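Local coordinates for uncharacterized protein GEBA250068378 (Sulfurospirillum deleyianum, PDB 3NKG) that is of unknown function but carries a DUF5625 domain, probably related to the galactose-binding-domain-like beta sandwiches, at residues I104-Q109 with G143-R148. Numbering follows the deposited sequence.
Sequences IHQINQ and GKYIFR
His105 and Ile146 form an antiparallel hydrogen-bonded pair, with Ile104–Phe147 and Gln106–Tyr145 as the non-hydrogen-bonded pairs beside it. They join the two central strands, 98-107 and 143-151, of a four-stranded antiparallel sheet. His105 N donates to Ile146 O, and Ile146 N returns a bond of 2.7 Å to His105 O. Ile107 N also donates to Lys144 O, at 2.9 Å.

Ile104, Gln106, Tyr145 and Phe147 share one face of the sheet. Ile104 lies alongside Phe147. Its CG1 sits over the ring face in a CH-pi contact, 4.0 Å from the centroid. With CG1 anti to the carbonyl carbon (chi1 -53°), the extended branch carries CD1 on to Phe147 CE2 and CZ. Ile104 CG2 reaches Tyr145 CD2 as well as Phe147 CE1. Ile138 and Leu140 of strand 132-140, and Phe165 and Ile167 of strand 163-169, cover this face from the second sheet of a beta sandwich.

Gln106 runs beside the Tyr145 ring, its amide only 19° from the ring plane. Its CB packs on Tyr145 CE2 at 3.8 Å. Tyr145 OH is hydrogen-bonded to Asp141 O. With an alanine at Tyr145, Asp141 O would probably lose this donor and a gap is likely to open beside Ile104 CG2 and the Gln106 chain.

On the other face, Ile107 CD1 meets Ile146 CD1 at 3.8 Å and also packs against Lys144 CB. Two waters bridge the strands. One accepts from Lys144 N and donates to Ile107 O. The other lies in the plane of the His105 ring, 3.0 Å from His105 ND1, and donates to Ile146 O.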
ATOM      1  N   ILE A 104      -9.924  -0.069  12.134  1.00 19.85           N
ATOM      2  CA  ILE A 104      -9.107   0.309  13.281  1.00 23.89           C
ATOM      3  C   ILE A 104      -9.939   0.470  14.556  1.00 27.32           C
ATOM      4  O   ILE A 104     -10.886   1.263  14.588  1.00 26.73           O
ATOM      5  CB  ILE A 104      -8.334   1.627  13.049  1.00 23.73           C
ATOM      6  CG1 ILE A 104      -7.520   1.564  11.757  1.00 29.17           C
ATOM      7  CG2 ILE A 104      -7.391   1.925  14.216  1.00 19.63           C
ATOM      8  CD1 ILE A 104      -6.797   2.862  11.454  1.00 27.79           C
ATOM      9  N   HIS A 105      -9.563  -0.282  15.593  1.00 28.52           N
ATOM     10  CA  HIS A 105     -10.086  -0.082  16.948  1.00 26.17           C
ATOM     11  C   HIS A 105      -9.048   0.538  17.875  1.00 29.27           C
ATOM     12  O   HIS A 105      -7.876   0.160  17.857  1.00 23.08           O
ATOM     13  CB  HIS A 105     -10.524  -1.396  17.564  1.00 32.30           C
ATOM     14  CG  HIS A 105     -11.771  -1.956  16.958  1.00 29.87           C
ATOM     15  ND1 HIS A 105     -11.770  -2.626  15.754  1.00 29.89           N
ATOM     16  CD2 HIS A 105     -13.049  -1.953  17.394  1.00 29.42           C
ATOM     17  CE1 HIS A 105     -13.003  -3.011  15.475  1.00 36.58           C
ATOM     18  NE2 HIS A 105     -13.800  -2.616  16.456  1.00 31.78           N
ATOM     19  N   GLN A 106      -9.483   1.484  18.703  1.00 27.93           N
ATOM     20  CA  GLN A 106      -8.593   1.986  19.747  1.00 23.68           C
ATOM     21  C   GLN A 106      -8.840   1.143  20.984  1.00 24.44           C
ATOM     22  O   GLN A 106      -9.982   0.818  21.296  1.00 29.07           O
ATOM     23  CB  GLN A 106      -8.853   3.466  20.021  1.00 20.85           C
ATOM     24  CG  GLN A 106      -8.097   4.050  21.216  1.00 25.25           C
ATOM     25  CD  GLN A 106      -8.039   5.584  21.181  1.00 35.64           C
ATOM     26  OE1 GLN A 106      -9.013   6.254  20.827  1.00 39.42           O
ATOM     27  NE2 GLN A 106      -6.889   6.136  21.552  1.00 38.26           N
ATOM     28  N   ILE A 107      -7.770   0.776  21.679  1.00 26.15           N
ATOM     29  CA  ILE A 107      -7.901   0.079  22.953  1.00 23.30           C
ATOM     30  C   ILE A 107      -8.067   1.118  24.073  1.00 22.97           C
ATOM     31  O   ILE A 107      -7.189   1.949  24.270  1.00 24.42           O
ATOM     32  CB  ILE A 107      -6.668  -0.772  23.228  1.00 23.11           C
ATOM     33  CG1 ILE A 107      -6.432  -1.739  22.053  1.00 25.77           C
ATOM     34  CG2 ILE A 107      -6.844  -1.517  24.554  1.00 29.77           C
ATOM     35  CD1 ILE A 107      -5.356  -2.762  22.319  1.00 33.90           C
ATOM     36  N   ASN A 108      -9.189   1.086  24.787  1.00 23.38           N
ATOM     37  CA  ASN A 108      -9.444   2.074  25.837  1.00 26.26           C
ATOM     38  C   ASN A 108      -8.704   1.749  27.130  1.00 29.28           C
ATOM     39  O   ASN A 108      -8.148   0.658  27.305  1.00 24.64           O
ATOM     40  CB  ASN A 108     -10.953   2.231  26.145  1.00 17.11           C
ATOM     41  CG  ASN A 108     -11.752   2.778  24.959  1.00 26.82           C
ATOM     42  OD1 ASN A 108     -11.349   3.747  24.308  1.00 29.13           O
ATOM     43  ND2 ASN A 108     -12.914   2.176  24.702  1.00 25.56           N
ATOM     44  N   GLN A 109      -8.713   2.718  28.033  1.00 25.77           N
ATOM     45  CA  GLN A 109      -8.087   2.559  29.331  1.00 27.17           C
ATOM     46  C   GLN A 109      -8.589   1.294  30.037  1.00 33.41           C
ATOM     47  O   GLN A 109      -7.816   0.548  30.626  1.00 30.41           O
ATOM     48  CB  GLN A 109      -8.397   3.794  30.161  1.00 32.13           C
ATOM     49  CG  GLN A 109      -7.673   3.868  31.489  1.00 35.18           C
ATOM     50  CD  GLN A 109      -8.069   5.115  32.270  1.00 36.92           C
ATOM     51  OE1 GLN A 109      -9.225   5.270  32.676  1.00 37.83           O
ATOM     52  NE2 GLN A 109      -7.110   6.024  32.466  1.00 34.15           N
ATOM     53  N   GLY A 143      -1.214   6.083  21.701  1.00 33.60           N
ATOM     54  CA  GLY A 143      -2.071   5.079  22.278  1.00 32.01           C
ATOM     55  C   GLY A 143      -1.890   3.730  21.631  1.00 31.21           C
ATOM     56  O   GLY A 143      -0.934   3.507  20.896  1.00 30.54           O
ATOM     57  N   LYS A 144      -2.836   2.834  21.902  1.00 32.00           N
ATOM     58  CA  LYS A 144      -2.796   1.472  21.409  1.00 27.70           C
ATOM     59  C   LYS A 144      -3.997   1.226  20.517  1.00 24.21           C
ATOM     60  O   LYS A 144      -5.103   1.672  20.832  1.00 23.81           O
ATOM     61  CB  LYS A 144      -2.832   0.485  22.577  1.00 39.58           C
ATOM     62  CG  LYS A 144      -1.805  -0.640  22.471  1.00 59.13           C
ATOM     63  CD  LYS A 144      -0.877  -0.701  23.694  1.00 65.98           C
ATOM     64  CE  LYS A 144      -1.574  -1.279  24.931  1.00 70.51           C
ATOM     65  NZ  LYS A 144      -0.663  -1.348  26.124  1.00 70.56           N
ATOM     66  N   TYR A 145      -3.777   0.497  19.421  1.00 23.54           N
ATOM     67  CA  TYR A 145      -4.814   0.257  18.417  1.00 24.96           C
ATOM     68  C   TYR A 145      -4.778  -1.187  17.905  1.00 28.83           C
ATOM     69  O   TYR A 145      -3.731  -1.845  17.937  1.00 35.91           O
ATOM     70  CB  TYR A 145      -4.621   1.212  17.220  1.00 21.49           C
ATOM     71  CG  TYR A 145      -4.656   2.671  17.604  1.00 26.27           C
ATOM     72  CD1 TYR A 145      -3.492   3.334  18.013  1.00 24.71           C
ATOM     73  CD2 TYR A 145      -5.850   3.388  17.571  1.00 23.95           C
ATOM     74  CE1 TYR A 145      -3.518   4.668  18.359  1.00 25.47           C
ATOM     75  CE2 TYR A 145      -5.891   4.722  17.926  1.00 27.51           C
ATOM     76  CZ  TYR A 145      -4.720   5.358  18.321  1.00 28.26           C
ATOM     77  OH  TYR A 145      -4.754   6.677  18.697  1.00 31.11           O
ATOM     78  N   ILE A 146      -5.922  -1.674  17.440  1.00 25.84           N
ATOM     79  CA  ILE A 146      -5.959  -2.902  16.660  1.00 23.52           C
ATOM     80  C   ILE A 146      -6.212  -2.546  15.198  1.00 28.08           C
ATOM     81  O   ILE A 146      -7.245  -1.955  14.856  1.00 26.36           O
ATOM     82  CB  ILE A 146      -7.062  -3.843  17.144  1.00 26.09           C
ATOM     83  CG1 ILE A 146      -6.856  -4.156  18.643  1.00 28.51           C
ATOM     84  CG2 ILE A 146      -7.117  -5.112  16.282  1.00 25.65           C
ATOM     85  CD1 ILE A 146      -5.469  -4.590  18.956  1.00 31.43           C
ATOM     86  N   PHE A 147      -5.263  -2.907  14.337  1.00 20.51           N
ATOM     87  CA  PHE A 147      -5.442  -2.751  12.909  1.00 23.50           C
ATOM     88  C   PHE A 147      -5.835  -4.087  12.303  1.00 23.18           C
ATOM     89  O   PHE A 147      -5.174  -5.096  12.504  1.00 26.03           O
ATOM     90  CB  PHE A 147      -4.143  -2.280  12.278  1.00 24.80           C
ATOM     91  CG  PHE A 147      -3.916  -0.798  12.358  1.00 28.33           C
ATOM     92  CD1 PHE A 147      -3.671  -0.178  13.580  1.00 29.82           C
ATOM     93  CD2 PHE A 147      -3.930  -0.019  11.199  1.00 26.91           C
ATOM     94  CE1 PHE A 147      -3.454   1.201  13.656  1.00 29.09           C
ATOM     95  CE2 PHE A 147      -3.713   1.343  11.256  1.00 30.78           C
ATOM     96  CZ  PHE A 147      -3.468   1.963  12.490  1.00 30.16           C
ATOM     97  N   ARG A 148      -6.919  -4.093  11.554  1.00 23.69           N
ATOM     98  CA  ARG A 148      -7.294  -5.275  10.807  1.00 23.67           C
ATOM     99  C   ARG A 148      -7.220  -4.906   9.329  1.00 27.35           C
ATOM    100  O   ARG A 148      -7.787  -3.901   8.905  1.00 25.82           O
ATOM    101  CB  ARG A 148      -8.701  -5.703  11.196  1.00 22.81           C
ATOM    102  CG  ARG A 148      -9.205  -6.917  10.472  1.00 22.73           C
ATOM    103  CD  ARG A 148     -10.655  -7.161  10.844  1.00 25.66           C
ATOM    104  NE  ARG A 148     -11.304  -8.016   9.865  1.00 40.24           N
ATOM    105  CZ  ARG A 148     -11.798  -9.219  10.126  1.00 56.32           C
ATOM    106  NH1 ARG A 148     -12.382  -9.915   9.152  1.00 56.85           N
ATOM    107  NH2 ARG A 148     -11.718  -9.721  11.357  1.00 60.44           N
TER
HETATM  108  O   HOH W   1      -9.507  -3.602  14.067  1.00 24.57           O
HETATM  109  O   HOH W   2      -5.393   3.694  23.321  1.00 32.78           O